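Long-range contacts in hydrogenase maturation factor (Thermoanaerobacter tengcongensis, PDB 3VTH), which probably transfers the carbamoyl group of carbamoyl phosphate, with use of ATP, to the C-terminal cysteine of HypE during [NiFe]-hydrogenase maturation: residues E480-H485 and N516-E521; A486-C491 and G503-G508; V698-S703 and Y725-V730. All coordinates share one frame; numbering follows the deposited sequence.

Contact 1: residues E480-H485 and N516-E521. With FE (Fe (III) ion), chain I; AP2 (phosphomethylphosphonic acid adenosyl ester), chain H.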
loop_
_atom_site.group_PDB
_atom_site.type_symbol
_atom_site.label_atom_id
_atom_site.label_comp_id
_atom_site.label_asym_id
_atom_site.label_seq_id
_atom_site.Cartn_x
_atom_site.Cartn_y
_atom_site.Cartn_z
ATOM N N GLU A 480 6.996 -16.369 -17.138
ATOM C CA GLU A 480 5.714 -16.569 -16.472
ATOM C C GLU A 480 5.967 -17.041 -15.055
ATOM O O GLU A 480 6.857 -17.866 -14.818
ATOM C CB GLU A 480 4.817 -17.562 -17.252
ATOM C CG GLU A 480 5.365 -19.003 -17.379
ATOM C CD GLU A 480 4.391 -19.968 -18.081
ATOM O OE1 GLU A 480 4.646 -21.202 -18.045
ATOM O OE2 GLU A 480 3.382 -19.495 -18.664
ATOM N N VAL A 481 5.183 -16.517 -14.117
ATOM C CA VAL A 481 5.369 -16.765 -12.697
ATOM C C VAL A 481 4.030 -17.221 -12.116
ATOM O O VAL A 481 3.011 -16.545 -12.273
ATOM C CB VAL A 481 5.861 -15.486 -11.964
ATOM C CG1 VAL A 481 5.944 -15.719 -10.451
ATOM C CG2 VAL A 481 7.218 -15.012 -12.547
ATOM N N GLN A 482 4.023 -18.380 -11.466
ATOM C CA GLN A 482 2.790 -18.866 -10.867
ATOM C C GLN A 482 2.413 -17.936 -9.704
ATOM O O GLN A 482 3.276 -17.495 -8.956
ATOM C CB GLN A 482 2.927 -20.314 -10.409
ATOM C CG GLN A 482 1.559 -20.994 -10.204
ATOM C CD GLN A 482 0.926 -20.666 -8.859
ATOM O OE1 GLN A 482 1.624 -20.518 -7.854
ATOM N NE2 GLN A 482 -0.404 -20.562 -8.832
ATOM N N HIS A 483 1.115 -17.655 -9.579
ATOM C CA HIS A 483 0.572 -16.632 -8.663
ATOM C C HIS A 483 0.990 -16.815 -7.205
ATOM O O HIS A 483 1.406 -15.866 -6.536
ATOM C CB HIS A 483 -0.959 -16.654 -8.756
ATOM C CG HIS A 483 -1.631 -15.534 -8.022
ATOM N ND1 HIS A 483 -1.828 -14.290 -8.584
ATOM C CD2 HIS A 483 -2.182 -15.479 -6.784
ATOM C CE1 HIS A 483 -2.463 -13.514 -7.721
ATOM N NE2 HIS A 483 -2.692 -14.212 -6.624
ATOM N N HIS A 484 0.842 -18.039 -6.700
ATOM C CA HIS A 484 1.132 -18.313 -5.306
ATOM C C HIS A 484 2.615 -18.333 -5.011
ATOM O O HIS A 484 3.036 -17.882 -3.948
ATOM C CB HIS A 484 0.348 -19.547 -4.836
ATOM C CG HIS A 484 -1.123 -19.350 -5.014
ATOM N ND1 HIS A 484 -1.778 -19.688 -6.178
ATOM C CD2 HIS A 484 -2.036 -18.715 -4.238
ATOM C CE1 HIS A 484 -3.044 -19.323 -6.090
ATOM N NE2 HIS A 484 -3.226 -18.733 -4.923
ATOM N N HIS A 485 3.404 -18.819 -5.966
ATOM C CA HIS A 485 4.844 -18.700 -5.877
ATOM C C HIS A 485 5.211 -17.219 -5.709
ATOM O O HIS A 485 6.016 -16.881 -4.844
ATOM C CB HIS A 485 5.503 -19.339 -7.120
ATOM C CG HIS A 485 6.999 -19.429 -7.051
ATOM N ND1 HIS A 485 7.777 -19.585 -8.177
ATOM C CD2 HIS A 485 7.858 -19.378 -6.002
ATOM C CE1 HIS A 485 9.051 -19.631 -7.826
ATOM N NE2 HIS A 485 9.127 -19.488 -6.516
ATOM N N ASN A 516 -6.653 -25.613 -12.704
ATOM C CA ASN A 516 -7.619 -25.343 -11.647
ATOM C C ASN A 516 -7.269 -24.068 -10.928
ATOM O O ASN A 516 -6.178 -23.525 -11.113
ATOM C CB ASN A 516 -7.717 -26.526 -10.675
ATOM C CG ASN A 516 -8.248 -27.792 -11.348
ATOM O OD1 ASN A 516 -9.137 -27.733 -12.198
ATOM N ND2 ASN A 516 -7.686 -28.944 -10.977
ATOM N N VAL A 517 -8.206 -23.576 -10.126
ATOM C CA VAL A 517 -7.979 -22.400 -9.305
ATOM C C VAL A 517 -7.292 -22.820 -8.007
ATOM O O VAL A 517 -7.728 -23.784 -7.357
ATOM C CB VAL A 517 -9.317 -21.704 -8.988
ATOM C CG1 VAL A 517 -9.136 -20.594 -7.947
ATOM C CG2 VAL A 517 -9.963 -21.168 -10.287
ATOM N N TRP A 518 -6.218 -22.112 -7.647
ATOM C CA TRP A 518 -5.449 -22.386 -6.434
ATOM C C TRP A 518 -5.680 -21.256 -5.438
ATOM O O TRP A 518 -6.259 -20.221 -5.798
ATOM C CB TRP A 518 -3.960 -22.474 -6.758
ATOM C CG TRP A 518 -3.519 -23.703 -7.508
ATOM C CD1 TRP A 518 -4.315 -24.643 -8.124
ATOM C CD2 TRP A 518 -2.160 -24.094 -7.772
ATOM N NE1 TRP A 518 -3.528 -25.592 -8.737
ATOM C CE2 TRP A 518 -2.207 -25.288 -8.529
ATOM C CE3 TRP A 518 -0.909 -23.557 -7.425
ATOM C CZ2 TRP A 518 -1.042 -25.957 -8.963
ATOM C CZ3 TRP A 518 0.250 -24.224 -7.847
ATOM C CH2 TRP A 518 0.169 -25.415 -8.602
ATOM N N GLY A 519 -5.220 -21.416 -4.203
ATOM C CA GLY A 519 -5.546 -20.418 -3.159
ATOM C C GLY A 519 -5.572 -20.966 -1.746
ATOM O O GLY A 519 -5.885 -20.248 -0.796
ATOM N N ALA A 520 -5.231 -22.239 -1.602
ATOM C CA ALA A 520 -5.053 -22.831 -0.293
ATOM C C ALA A 520 -3.911 -23.819 -0.397
ATOM O O ALA A 520 -4.093 -25.033 -0.224
ATOM C CB ALA A 520 -6.344 -23.505 0.159
ATOM N N GLU A 521 -2.729 -23.280 -0.679
ATOM C CA GLU A 521 -1.588 -24.082 -1.107
ATOM C C GLU A 521 -0.453 -24.048 -0.097
ATOM O O GLU A 521 -0.202 -23.014 0.523
ATOM C CB GLU A 521 -1.046 -23.545 -2.440
ATOM C CG GLU A 521 -2.143 -23.150 -3.446
ATOM C CD GLU A 521 -3.064 -24.299 -3.749
ATOM O OE1 GLU A 521 -4.302 -24.118 -3.638
ATOM O OE2 GLU A 521 -2.543 -25.392 -4.066
HETATM FE FE FE I . -3.521 -13.715 -4.636
HETATM P PB AP2 H . -6.651 -13.378 -5.473
HETATM O O1B AP2 H . -7.557 -14.153 -4.549
HETATM O O2B AP2 H . -5.234 -13.852 -5.573
HETATM O O3B AP2 H . -7.316 -13.079 -6.793
HETATM C C3A AP2 H . -6.564 -11.760 -4.661
HETATM P PA AP2 H . -5.702 -11.743 -3.062
HETATM O O1A AP2 H . -5.599 -10.245 -2.812
HETATM O O2A AP2 H . -4.463 -12.600 -2.964
HETATM O "O5'" AP2 H . -6.755 -12.405 -2.026
HETATM C "C5'" AP2 H . -7.929 -11.663 -1.716
HETATM C "C4'" AP2 H . -8.864 -12.652 -1.058
HETATM O "O4'" AP2 H . -8.404 -12.939 0.263
HETATM C "C3'" AP2 H . -10.264 -12.101 -0.878
HETATM O "O3'" AP2 H . -11.002 -12.176 -2.102
HETATM C "C2'" AP2 H . -10.775 -13.022 0.211
HETATM O "O2'" AP2 H . -11.206 -14.226 -0.434
HETATM C "C1'" AP2 H . -9.535 -13.271 1.080
HETATM N N9 AP2 H . -9.657 -12.395 2.281
HETATM C C8 AP2 H . -9.661 -11.039 2.322
HETATM N N7 AP2 H . -9.847 -10.575 3.587
HETATM C C5 AP2 H . -9.965 -11.650 4.391
HETATM C C6 AP2 H . -10.182 -11.883 5.841
HETATM N N6 AP2 H . -10.301 -10.848 6.711
HETATM N N1 AP2 H . -10.262 -13.175 6.263
HETATM C C2 AP2 H . -10.126 -14.224 5.423
HETATM N N3 AP2 H . -9.940 -14.082 4.093
HETATM C C4 AP2 H . -9.853 -12.842 3.532
#
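His484 sets the CE1-NE2 side of its imidazole against Trp518 and the backbone of Gly519: CE1 of His484 lies 3.3 Å from CB of Trp518, and NE2 of His484 is 3.4 Å from CA of Gly519. Next to it the amide of Gln482 meets the benzo part of the indole obliquely, NE2 of Gln482 being 3.3 Å from CE3 of Trp518 with the two planes 46° apart. Gln482 NE2 also donates to His484 ND1, an almost straight bond of 3.1 Å lying in both the amide and the ring plane, which should leave the proton of the imidazole on NE2 for Asp507. The other hydrogen of that amide goes to the carbonyl of Tyr511. Gln482 is at the same time the N-cap of helix 483-494: bent at chi2 (-81°), it turns OE1 back to accept from His485 N at 3.1 Å, and more weakly from His484 N. This helix carries the His-x-x-x-His pair of the Kae1-like fold, whose first member, His483, binds iron through NE2 at 2.2 Å while its ND1 meets Asp460. With an alanine at Gln482, the ring of His484 is likely to be freer to turn, its ND1 left without a donor and the first helical amides without their cap. Further out, CG of Glu521 lies over one face of the His484 ring and CD2 of His483 over the other. Glu521 OE1 accepts from Gly519 N (2.9 Å) and Ala520 N on opposite faces of its carboxylate plane, while OE2 forms a salt bridge with Arg532.

Contact 2: residues A486-C491 and G503-G508. With FE (Fe (III) ion), chain I; AP2 (phosphomethylphosphonic acid adenosyl ester), chain H.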
loop_
_atom_site.group_PDB
_atom_site.type_symbol
_atom_site.label_atom_id
_atom_site.label_comp_id
_atom_site.label_asym_id
_atom_site.label_seq_id
_atom_site.Cartn_x
_atom_site.Cartn_y
_atom_site.Cartn_z
ATOM N N ALA A 486 4.615 -16.342 -6.519
ATOM C CA ALA A 486 4.878 -14.899 -6.431
ATOM C C ALA A 486 4.519 -14.298 -5.065
ATOM O O ALA A 486 5.275 -13.479 -4.546
ATOM C CB ALA A 486 4.164 -14.152 -7.547
ATOM N N HIS A 487 3.372 -14.681 -4.488
ATOM C CA HIS A 487 3.012 -14.236 -3.120
ATOM C C HIS A 487 4.130 -14.603 -2.135
ATOM O O HIS A 487 4.581 -13.761 -1.340
ATOM C CB HIS A 487 1.695 -14.887 -2.629
ATOM C CG HIS A 487 0.441 -14.160 -3.020
ATOM N ND1 HIS A 487 0.228 -12.820 -2.754
ATOM C CD2 HIS A 487 -0.702 -14.614 -3.597
ATOM C CE1 HIS A 487 -0.981 -12.479 -3.168
ATOM N NE2 HIS A 487 -1.564 -13.550 -3.687
ATOM N N ILE A 488 4.585 -15.856 -2.173
ATOM C CA ILE A 488 5.633 -16.298 -1.242
ATOM C C ILE A 488 6.936 -15.509 -1.471
ATOM O O ILE A 488 7.588 -15.074 -0.507
ATOM C CB ILE A 488 5.895 -17.845 -1.329
ATOM C CG1 ILE A 488 4.621 -18.641 -1.035
ATOM C CG2 ILE A 488 7.045 -18.300 -0.381
ATOM C CD1 ILE A 488 3.887 -18.249 0.273
ATOM N N ALA A 489 7.290 -15.303 -2.744
ATOM C CA ALA A 489 8.522 -14.584 -3.093
ATOM C C ALA A 489 8.477 -13.108 -2.688
ATOM O O ALA A 489 9.520 -12.538 -2.343
ATOM C CB ALA A 489 8.812 -14.696 -4.585
ATOM N N SER A 490 7.290 -12.497 -2.730
ATOM C CA SER A 490 7.137 -11.096 -2.312
ATOM C C SER A 490 7.561 -10.917 -0.858
ATOM O O SER A 490 8.249 -9.948 -0.520
ATOM C CB SER A 490 5.718 -10.551 -2.565
ATOM O OG SER A 490 4.746 -11.024 -1.631
ATOM N N CYS A 491 7.166 -11.860 -0.012
ATOM C CA CYS A 491 7.594 -11.857 1.386
ATOM C C CYS A 491 9.090 -12.183 1.516
ATOM O O CYS A 491 9.809 -11.498 2.245
ATOM C CB CYS A 491 6.738 -12.822 2.204
ATOM S SG CYS A 491 7.232 -12.925 3.923
ATOM N N GLY A 503 6.150 -22.440 2.048
ATOM C CA GLY A 503 5.364 -21.286 1.636
ATOM C C GLY A 503 3.895 -21.626 1.808
ATOM O O GLY A 503 3.404 -22.580 1.209
ATOM N N ILE A 504 3.204 -20.861 2.646
ATOM C CA ILE A 504 1.769 -21.050 2.859
ATOM C C ILE A 504 1.059 -19.885 2.151
ATOM O O ILE A 504 1.126 -18.744 2.589
ATOM C CB ILE A 504 1.455 -21.118 4.371
ATOM C CG1 ILE A 504 2.219 -22.322 4.973
ATOM C CG2 ILE A 504 -0.059 -21.198 4.604
ATOM C CD1 ILE A 504 2.222 -22.425 6.457
ATOM N N ALA A 505 0.436 -20.184 1.022
ATOM C CA ALA A 505 -0.147 -19.167 0.179
ATOM C C ALA A 505 -1.663 -19.355 0.186
ATOM O O ALA A 505 -2.200 -20.263 -0.466
ATOM C CB ALA A 505 0.410 -19.274 -1.218
ATOM N N TYR A 506 -2.349 -18.516 0.954
ATOM C CA TYR A 506 -3.804 -18.649 1.109
ATOM C C TYR A 506 -4.439 -17.395 0.518
ATOM O O TYR A 506 -4.101 -16.286 0.912
ATOM C CB TYR A 506 -4.205 -18.809 2.589
ATOM C CG TYR A 506 -3.891 -20.159 3.229
ATOM C CD1 TYR A 506 -3.396 -21.231 2.467
ATOM C CD2 TYR A 506 -4.146 -20.375 4.585
ATOM C CE1 TYR A 506 -3.160 -22.488 3.034
ATOM C CE2 TYR A 506 -3.904 -21.621 5.179
ATOM C CZ TYR A 506 -3.404 -22.671 4.393
ATOM O OH TYR A 506 -3.162 -23.890 4.969
ATOM N N ASP A 507 -5.329 -17.569 -0.447
ATOM C CA ASP A 507 -6.055 -16.426 -1.037
ATOM C C ASP A 507 -7.351 -16.874 -1.702
ATOM O O ASP A 507 -7.801 -17.999 -1.464
ATOM C CB ASP A 507 -5.167 -15.560 -1.970
ATOM C CG ASP A 507 -4.712 -16.272 -3.249
ATOM O OD1 ASP A 507 -5.179 -17.394 -3.590
ATOM O OD2 ASP A 507 -3.850 -15.684 -3.945
ATOM N N GLY A 508 -7.962 -15.995 -2.502
ATOM C CA GLY A 508 -9.220 -16.310 -3.187
ATOM C C GLY A 508 -9.077 -17.085 -4.493
ATOM O O GLY A 508 -9.655 -18.176 -4.663
HETATM FE FE FE I . -3.521 -13.715 -4.636
HETATM P PB AP2 H . -6.651 -13.378 -5.473
HETATM O O1B AP2 H . -7.557 -14.153 -4.549
HETATM O O2B AP2 H . -5.234 -13.852 -5.573
HETATM O O3B AP2 H . -7.316 -13.079 -6.793
HETATM C C3A AP2 H . -6.564 -11.760 -4.661
HETATM P PA AP2 H . -5.702 -11.743 -3.062
HETATM O O1A AP2 H . -5.599 -10.245 -2.812
HETATM O O2A AP2 H . -4.463 -12.600 -2.964
HETATM O "O5'" AP2 H . -6.755 -12.405 -2.026
HETATM C "C5'" AP2 H . -7.929 -11.663 -1.716
HETATM C "C4'" AP2 H . -8.864 -12.652 -1.058
HETATM O "O4'" AP2 H . -8.404 -12.939 0.263
HETATM C "C3'" AP2 H . -10.264 -12.101 -0.878
HETATM O "O3'" AP2 H . -11.002 -12.176 -2.102
HETATM C "C2'" AP2 H . -10.775 -13.022 0.211
HETATM O "O2'" AP2 H . -11.206 -14.226 -0.434
HETATM C "C1'" AP2 H . -9.535 -13.271 1.080
HETATM N N9 AP2 H . -9.657 -12.395 2.281
HETATM C C8 AP2 H . -9.661 -11.039 2.322
HETATM N N7 AP2 H . -9.847 -10.575 3.587
HETATM C C5 AP2 H . -9.965 -11.650 4.391
HETATM C C6 AP2 H . -10.182 -11.883 5.841
HETATM N N6 AP2 H . -10.301 -10.848 6.711
HETATM N N1 AP2 H . -10.262 -13.175 6.263
HETATM C C2 AP2 H . -10.126 -14.224 5.423
HETATM N N3 AP2 H . -9.940 -14.082 4.093
HETATM C C4 AP2 H . -9.853 -12.842 3.532
#
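Asp507 gives OD2 to the iron at 2.1 Å, and His487 comes to the same ion through NE2 at 2.2 Å. This is the metal centre of the Kae1-like, actin-type ATPase fold: helix 483-494 supplies two ligands, His483 and His487, and strand 501-507 brings Asp507. Asp734 and two oxygens of the nucleotide analogue, one from each phosphorus group, complete six ligands. The ligand atoms His487 NE2 and Asp507 OD2 are 3.1 Å apart, drawn together by the shared ion and not by a hydrogen bond; OD2 lies near the plane of the imidazole, while the carboxylate is turned 73° from it. Asp507 CG sits between its own backbone N and carbonyl carbon (chi1 67°); OD1 is hydrogen-bonded to His484 NE2 while OD2 binds the iron, and with both oxygens held the rotation of the carboxylate is set. Away from the metal the contact is apolar. Helix and strand run at 120°, and Ile488 reaches down to the strand with CD1, 3.6 Å from CA of Gly503 and 3.9 Å from CB of Ala505. Gly503 leaves the room for this: a CB there would come within 2.8 Å of Ile488 CG1. Val698 and Cys525 pack round the same isoleucine. Where the chain turns the corner after Asp507, Gly508 N makes a weak, bent hydrogen bond of 2.8 Å to O1B of the nucleotide analogue.

Contact 3: residues V698-S703 and Y725-V730. With AP2 (phosphomethylphosphonic acid adenosyl ester), chain H.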
loop_
_atom_site.group_PDB
_atom_site.type_symbol
_atom_site.label_atom_id
_atom_site.label_comp_id
_atom_site.label_asym_id
_atom_site.label_seq_id
_atom_site.Cartn_x
_atom_site.Cartn_y
_atom_site.Cartn_z
ATOM N N VAL A 698 6.962 -19.052 5.329
ATOM C CA VAL A 698 6.482 -17.783 4.800
ATOM C C VAL A 698 4.954 -17.846 4.648
ATOM O O VAL A 698 4.418 -18.789 4.054
ATOM C CB VAL A 698 7.129 -17.472 3.417
ATOM C CG1 VAL A 698 6.481 -16.250 2.775
ATOM C CG2 VAL A 698 8.634 -17.269 3.554
ATOM N N LEU A 699 4.265 -16.830 5.166
ATOM C CA LEU A 699 2.819 -16.742 5.039
ATOM C C LEU A 699 2.484 -15.579 4.136
ATOM O O LEU A 699 2.895 -14.450 4.406
ATOM C CB LEU A 699 2.149 -16.529 6.415
ATOM C CG LEU A 699 2.637 -17.399 7.583
ATOM C CD1 LEU A 699 2.054 -16.882 8.924
ATOM C CD2 LEU A 699 2.273 -18.859 7.375
ATOM N N SER A 700 1.763 -15.845 3.052
ATOM C CA SER A 700 1.348 -14.755 2.148
ATOM C C SER A 700 0.052 -15.113 1.412
ATOM O O SER A 700 -0.491 -16.200 1.600
ATOM C CB SER A 700 2.480 -14.405 1.167
ATOM O OG SER A 700 2.214 -13.167 0.517
ATOM N N GLY A 701 -0.435 -14.202 0.575
ATOM C CA GLY A 701 -1.732 -14.371 -0.060
ATOM C C GLY A 701 -2.732 -13.568 0.742
ATOM O O GLY A 701 -2.564 -13.372 1.949
ATOM N N GLY A 702 -3.784 -13.133 0.073
ATOM C CA GLY A 702 -4.777 -12.218 0.645
ATOM C C GLY A 702 -5.552 -12.735 1.854
ATOM O O GLY A 702 -6.059 -11.933 2.623
ATOM N N SER A 703 -5.649 -14.051 2.046
ATOM C CA SER A 703 -6.310 -14.563 3.270
ATOM C C SER A 703 -5.547 -14.130 4.532
ATOM O O SER A 703 -6.113 -14.054 5.610
ATOM C CB SER A 703 -6.444 -16.094 3.264
ATOM O OG SER A 703 -7.197 -16.573 2.167
ATOM N N TYR A 725 7.843 -15.819 8.699
ATOM C CA TYR A 725 7.863 -14.554 7.993
ATOM C C TYR A 725 6.519 -14.268 7.339
ATOM O O TYR A 725 5.853 -15.175 6.826
ATOM C CB TYR A 725 8.940 -14.574 6.912
ATOM C CG TYR A 725 10.327 -14.936 7.400
ATOM C CD1 TYR A 725 11.267 -13.946 7.687
ATOM C CD2 TYR A 725 10.704 -16.276 7.559
ATOM C CE1 TYR A 725 12.563 -14.281 8.130
ATOM C CE2 TYR A 725 11.979 -16.624 7.996
ATOM C CZ TYR A 725 12.904 -15.622 8.278
ATOM O OH TYR A 725 14.164 -15.983 8.711
ATOM N N SER A 726 6.121 -12.998 7.352
ATOM C CA SER A 726 5.021 -12.564 6.502
ATOM C C SER A 726 5.278 -11.156 5.987
ATOM O O SER A 726 6.217 -10.495 6.421
ATOM C CB SER A 726 3.667 -12.653 7.210
ATOM O OG SER A 726 2.624 -12.605 6.232
ATOM N N ASN A 727 4.451 -10.731 5.046
ATOM C CA ASN A 727 4.567 -9.432 4.410
ATOM C C ASN A 727 4.393 -8.305 5.393
ATOM O O ASN A 727 3.644 -8.429 6.374
ATOM C CB ASN A 727 3.532 -9.278 3.291
ATOM C CG ASN A 727 3.858 -10.144 2.074
ATOM O OD1 ASN A 727 4.756 -9.821 1.281
ATOM N ND2 ASN A 727 3.155 -11.247 1.941
ATOM N N SER A 728 5.094 -7.203 5.120
ATOM C CA SER A 728 5.053 -6.039 5.998
ATOM C C SER A 728 5.130 -4.713 5.214
ATOM O O SER A 728 4.311 -3.830 5.393
ATOM C CB SER A 728 6.173 -6.140 7.050
ATOM O OG SER A 728 6.138 -5.023 7.928
ATOM N N LYS A 729 6.116 -4.609 4.339
ATOM C CA LYS A 729 6.374 -3.416 3.522
ATOM C C LYS A 729 5.535 -3.394 2.261
ATOM O O LYS A 729 5.248 -2.313 1.722
ATOM C CB LYS A 729 7.856 -3.401 3.119
ATOM C CG LYS A 729 8.775 -3.143 4.315
ATOM C CD LYS A 729 10.236 -3.091 3.894
ATOM C CE LYS A 729 11.116 -2.559 5.017
ATOM N NZ LYS A 729 10.979 -3.338 6.280
ATOM N N VAL A 730 5.167 -4.586 1.775
ATOM C CA VAL A 730 4.213 -4.696 0.657
ATOM C C VAL A 730 3.080 -5.608 1.142
ATOM O O VAL A 730 3.262 -6.302 2.135
ATOM C CB VAL A 730 4.865 -5.194 -0.685
ATOM C CG1 VAL A 730 6.116 -4.339 -1.047
ATOM C CG2 VAL A 730 5.212 -6.696 -0.646
HETATM P PB AP2 H . -6.651 -13.378 -5.473
HETATM O O1B AP2 H . -7.557 -14.153 -4.549
HETATM O O2B AP2 H . -5.234 -13.852 -5.573
HETATM O O3B AP2 H . -7.316 -13.079 -6.793
HETATM C C3A AP2 H . -6.564 -11.760 -4.661
HETATM P PA AP2 H . -5.702 -11.743 -3.062
HETATM O O1A AP2 H . -5.599 -10.245 -2.812
HETATM O O2A AP2 H . -4.463 -12.600 -2.964
HETATM O "O5'" AP2 H . -6.755 -12.405 -2.026
HETATM C "C5'" AP2 H . -7.929 -11.663 -1.716
HETATM C "C4'" AP2 H . -8.864 -12.652 -1.058
HETATM O "O4'" AP2 H . -8.404 -12.939 0.263
HETATM C "C3'" AP2 H . -10.264 -12.101 -0.878
HETATM O "O3'" AP2 H . -11.002 -12.176 -2.102
HETATM C "C2'" AP2 H . -10.775 -13.022 0.211
HETATM O "O2'" AP2 H . -11.206 -14.226 -0.434
HETATM C "C1'" AP2 H . -9.535 -13.271 1.080
HETATM N N9 AP2 H . -9.657 -12.395 2.281
HETATM C C8 AP2 H . -9.661 -11.039 2.322
HETATM N N7 AP2 H . -9.847 -10.575 3.587
HETATM C C5 AP2 H . -9.965 -11.650 4.391
HETATM C C6 AP2 H . -10.182 -11.883 5.841
HETATM N N6 AP2 H . -10.301 -10.848 6.711
HETATM N N1 AP2 H . -10.262 -13.175 6.263
HETATM C C2 AP2 H . -10.126 -14.224 5.423
HETATM N N3 AP2 H . -9.940 -14.082 4.093
HETATM C C4 AP2 H . -9.853 -12.842 3.532
#
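Leu699 and Tyr725 are joined where two parallel strands of a beta-alpha-beta unit run side by side, the chain crossing from strand 696-700 through helix 707-719 to strand 723-726. The tight part is polar and short. Leu699 N donates to Tyr725 O at 2.8 Å, nearly straight, and the CA of Val698 approaches the same oxygen. One residue on, the hydroxyl of Ser726 donates to Leu699 O at 2.6 Å, coming from above the carbonyl plane, 36° out of it; the first torsion of Ser726 (-163°), which sets OG beside its own carbonyl carbon, makes that reach possible. The Leu699 side chain is buried against Leu710, Leu713 and Ile714 of the connecting helix. On the other sheet face the packing is looser: Val698 CG2 and Tyr725 CB are 4.3 Å apart, and the phenol of the partly exposed Tyr725 leads away from strand 696-700, meeting the ring of His495 edge to face. Past Ser726 the chain swings outward to the exposed Lys729, with backbone amides of Ser728, Lys729 and Val730 held by Glu494. The chain after strand 696-700 turns instead into the nucleotide pocket, where Gly702 N donates to O2A of the analogue at 3.2 Å.

From the N terminus, strand 478-481 leads into helix 483-494, whose start enters contact 1 and whose next turns enter contact 2. The chain then comes back as strand 501-507, closing contact 2, and after the short strand 509-511 and a loop, strand 517-525 closes contact 1, so contact 2 is nested in the loop of contact 1. Contact 3 follows in series, opening nearly 180 residues later. Strand 501-507 ties all three together in one sheet, lying between strand 517-525 of contact 1 and strand 696-700 of contact 3; Gly519 O meets Asp507 N on one side, and Val698 O meets Ile504 N on the other.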